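Local coordinates for protein phosphodiesterase (Salpingoeca rosetta, PDB 7D7P) that belongs to the cyclic nucleotide phosphodiesterases of the HD superfamily, helical proteins built around a metal site, at residues N104-W109 against K272-R277. Sequence-based numbering, arbitrary orientation.
Sequences NPFHNW and KRWSAR
Phe106 and Trp274 meet edge to face, a T-shaped pair that joins the loop before helix 109-126 to helix 268-291. The benzo edge of the indole points at the phenyl face, with planes at 83° and CE3 of Trp274 3.6 Å from CD2 of Phe106. With chi1 of Phe106 at -175°, CG stands opposite the backbone N, and the ring reaches in beside the helix, where its CD2 edge comes 3.3 Å from O of Trp274. Farther along the indole edge, CZ3 of Trp274 lies 3.6 Å from O of Phe106. The pyrrole NE1 of Trp274 makes its hydrogen bond elsewhere, to OD1 of Asp57.

The polar part centres on O of Pro105. NH1 of Arg277 donates to it at 2.9 Å, nearly straight at 163°, in the guanidinium plane and on a carbonyl lone pair. The aliphatic chain of Arg277, extended from CG to NE, runs along the same carbonyl, CD 3.2 Å from O of Pro105, and CB of Pro105 packs 3.5 Å from O of Arg277.

Asn108 braces the loop from within: ND2 of Asn108 donates to O of Asn104 at 2.8 Å, while its OD1 accepts from the backbone N of His111, the capping bond of an N-cap residue. The helix 109-126 that follows carries the zinc ligand His111, whose ring meets that of Phe106. The contact therefore ties helix 268-291 to the second shell of the metal site in this all-helical phosphodiesterase fold.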
loop_
_atom_site.group_PDB
_atom_site.type_symbol
_atom_site.label_atom_id
_atom_site.label_comp_id
_atom_site.label_asym_id
_atom_site.label_seq_id
_atom_site.Cartn_x
_atom_site.Cartn_y
_atom_site.Cartn_z
ATOM N N ASN A 104 -3.707 17.784 -26.744
ATOM C CA ASN A 104 -3.137 17.723 -25.410
ATOM C C ASN A 104 -2.118 16.589 -25.323
ATOM O O ASN A 104 -2.152 15.647 -26.120
ATOM C CB ASN A 104 -4.239 17.516 -24.373
ATOM C CG ASN A 104 -5.272 18.626 -24.386
ATOM O OD1 ASN A 104 -4.935 19.808 -24.309
ATOM N ND2 ASN A 104 -6.542 18.248 -24.491
ATOM N N PRO A 105 -1.189 16.665 -24.364
ATOM C CA PRO A 105 -0.237 15.552 -24.192
ATOM C C PRO A 105 -0.901 14.239 -23.812
ATOM O O PRO A 105 -0.505 13.184 -24.319
ATOM C CB PRO A 105 0.695 16.060 -23.080
ATOM C CG PRO A 105 0.574 17.546 -23.127
ATOM C CD PRO A 105 -0.845 17.828 -23.527
ATOM N N PHE A 106 -1.902 14.269 -22.932
ATOM C CA PHE A 106 -2.586 13.058 -22.488
ATOM C C PHE A 106 -4.016 12.983 -22.993
ATOM O O PHE A 106 -4.393 12.007 -23.650
ATOM C CB PHE A 106 -2.560 12.963 -20.954
ATOM C CG PHE A 106 -3.151 11.685 -20.415
ATOM C CD1 PHE A 106 -4.524 11.554 -20.238
ATOM C CD2 PHE A 106 -2.335 10.618 -20.079
ATOM C CE1 PHE A 106 -5.068 10.385 -19.749
ATOM C CE2 PHE A 106 -2.874 9.445 -19.584
ATOM C CZ PHE A 106 -4.242 9.327 -19.420
ATOM N N HIS A 107 -4.849 13.981 -22.687
ATOM C CA HIS A 107 -6.276 13.920 -23.006
ATOM C C HIS A 107 -6.467 14.298 -24.471
ATOM O O HIS A 107 -6.908 15.397 -24.818
ATOM C CB HIS A 107 -7.078 14.823 -22.076
ATOM C CG HIS A 107 -7.135 14.334 -20.660
ATOM N ND1 HIS A 107 -6.269 14.775 -19.684
ATOM C CD2 HIS A 107 -7.954 13.437 -20.060
ATOM C CE1 HIS A 107 -6.552 14.174 -18.542
ATOM N NE2 HIS A 107 -7.570 13.356 -18.743
ATOM N N ASN A 108 -6.132 13.351 -25.345
ATOM C CA ASN A 108 -6.156 13.583 -26.784
ATOM C C ASN A 108 -6.907 12.466 -27.502
ATOM O O ASN A 108 -7.493 11.587 -26.860
ATOM C CB ASN A 108 -4.727 13.707 -27.327
ATOM C CG ASN A 108 -3.820 12.573 -26.863
ATOM O OD1 ASN A 108 -4.198 11.402 -26.908
ATOM N ND2 ASN A 108 -2.616 12.919 -26.416
ATOM N N TRP A 109 -6.882 12.490 -28.837
ATOM C CA TRP A 109 -7.607 11.490 -29.617
ATOM C C TRP A 109 -7.070 10.087 -29.378
ATOM O O TRP A 109 -7.830 9.114 -29.435
ATOM C CB TRP A 109 -7.538 11.847 -31.102
ATOM C CG TRP A 109 -7.857 10.720 -32.056
ATOM C CD1 TRP A 109 -6.986 10.090 -32.899
ATOM C CD2 TRP A 109 -9.142 10.127 -32.297
ATOM N NE1 TRP A 109 -7.642 9.138 -33.637
ATOM C CE2 TRP A 109 -8.967 9.140 -33.288
ATOM C CE3 TRP A 109 -10.420 10.335 -31.771
ATOM C CZ2 TRP A 109 -10.019 8.356 -33.756
ATOM C CZ3 TRP A 109 -11.465 9.555 -32.237
ATOM C CH2 TRP A 109 -11.258 8.579 -33.221
ATOM N N LYS A 272 4.740 4.350 -18.518
ATOM C CA LYS A 272 5.622 5.487 -18.274
ATOM C C LYS A 272 5.374 6.623 -19.261
ATOM O O LYS A 272 5.382 7.797 -18.873
ATOM C CB LYS A 272 7.082 5.038 -18.334
ATOM C CG LYS A 272 8.066 6.089 -17.854
ATOM C CD LYS A 272 9.502 5.660 -18.108
ATOM C CE LYS A 272 10.473 6.535 -17.339
ATOM N NZ LYS A 272 10.161 7.981 -17.515
ATOM N N ARG A 273 5.168 6.301 -20.541
ATOM C CA ARG A 273 4.990 7.350 -21.542
ATOM C C ARG A 273 3.704 8.134 -21.311
ATOM O O ARG A 273 3.689 9.364 -21.435
ATOM C CB ARG A 273 4.998 6.749 -22.948
ATOM C CG ARG A 273 6.348 6.206 -23.386
ATOM C CD ARG A 273 6.237 5.435 -24.692
ATOM N NE ARG A 273 6.015 6.314 -25.835
ATOM C CZ ARG A 273 5.736 5.888 -27.064
ATOM N NH1 ARG A 273 5.635 4.588 -27.313
ATOM N NH2 ARG A 273 5.552 6.761 -28.045
ATOM N N TRP A 274 2.613 7.441 -20.980
ATOM C CA TRP A 274 1.349 8.132 -20.750
ATOM C C TRP A 274 1.370 8.901 -19.434
ATOM O O TRP A 274 0.823 10.006 -19.349
ATOM C CB TRP A 274 0.194 7.133 -20.771
ATOM C CG TRP A 274 -0.195 6.689 -22.146
ATOM C CD1 TRP A 274 0.185 5.537 -22.773
ATOM C CD2 TRP A 274 -1.044 7.387 -23.066
ATOM N NE1 TRP A 274 -0.377 5.474 -24.027
ATOM C CE2 TRP A 274 -1.134 6.597 -24.232
ATOM C CE3 TRP A 274 -1.736 8.601 -23.019
ATOM C CZ2 TRP A 274 -1.889 6.982 -25.339
ATOM C CZ3 TRP A 274 -2.485 8.984 -24.122
ATOM C CH2 TRP A 274 -2.555 8.177 -25.265
ATOM N N SER A 275 1.995 8.334 -18.398
ATOM C CA SER A 275 2.084 9.033 -17.119
ATOM C C SER A 275 2.920 10.301 -17.239
ATOM O O SER A 275 2.602 11.322 -16.620
ATOM C CB SER A 275 2.664 8.110 -16.048
ATOM O OG SER A 275 1.718 7.133 -15.652
ATOM N N ALA A 276 3.999 10.252 -18.025
ATOM C CA ALA A 276 4.798 11.450 -18.255
ATOM C C ALA A 276 4.011 12.505 -19.021
ATOM O O ALA A 276 4.239 13.706 -18.833
ATOM C CB ALA A 276 6.081 11.096 -19.006
ATOM N N ARG A 277 3.085 12.077 -19.883
ATOM C CA ARG A 277 2.239 13.025 -20.600
ATOM C C ARG A 277 1.219 13.671 -19.670
ATOM O O ARG A 277 0.922 14.862 -19.802
ATOM C CB ARG A 277 1.544 12.322 -21.766
ATOM C CG ARG A 277 2.492 11.985 -22.900
ATOM C CD ARG A 277 1.874 11.039 -23.914
ATOM N NE ARG A 277 2.696 10.951 -25.118
ATOM C CZ ARG A 277 2.482 11.663 -26.219
ATOM N NH1 ARG A 277 1.468 12.516 -26.268
ATOM N NH2 ARG A 277 3.279 11.524 -27.270
#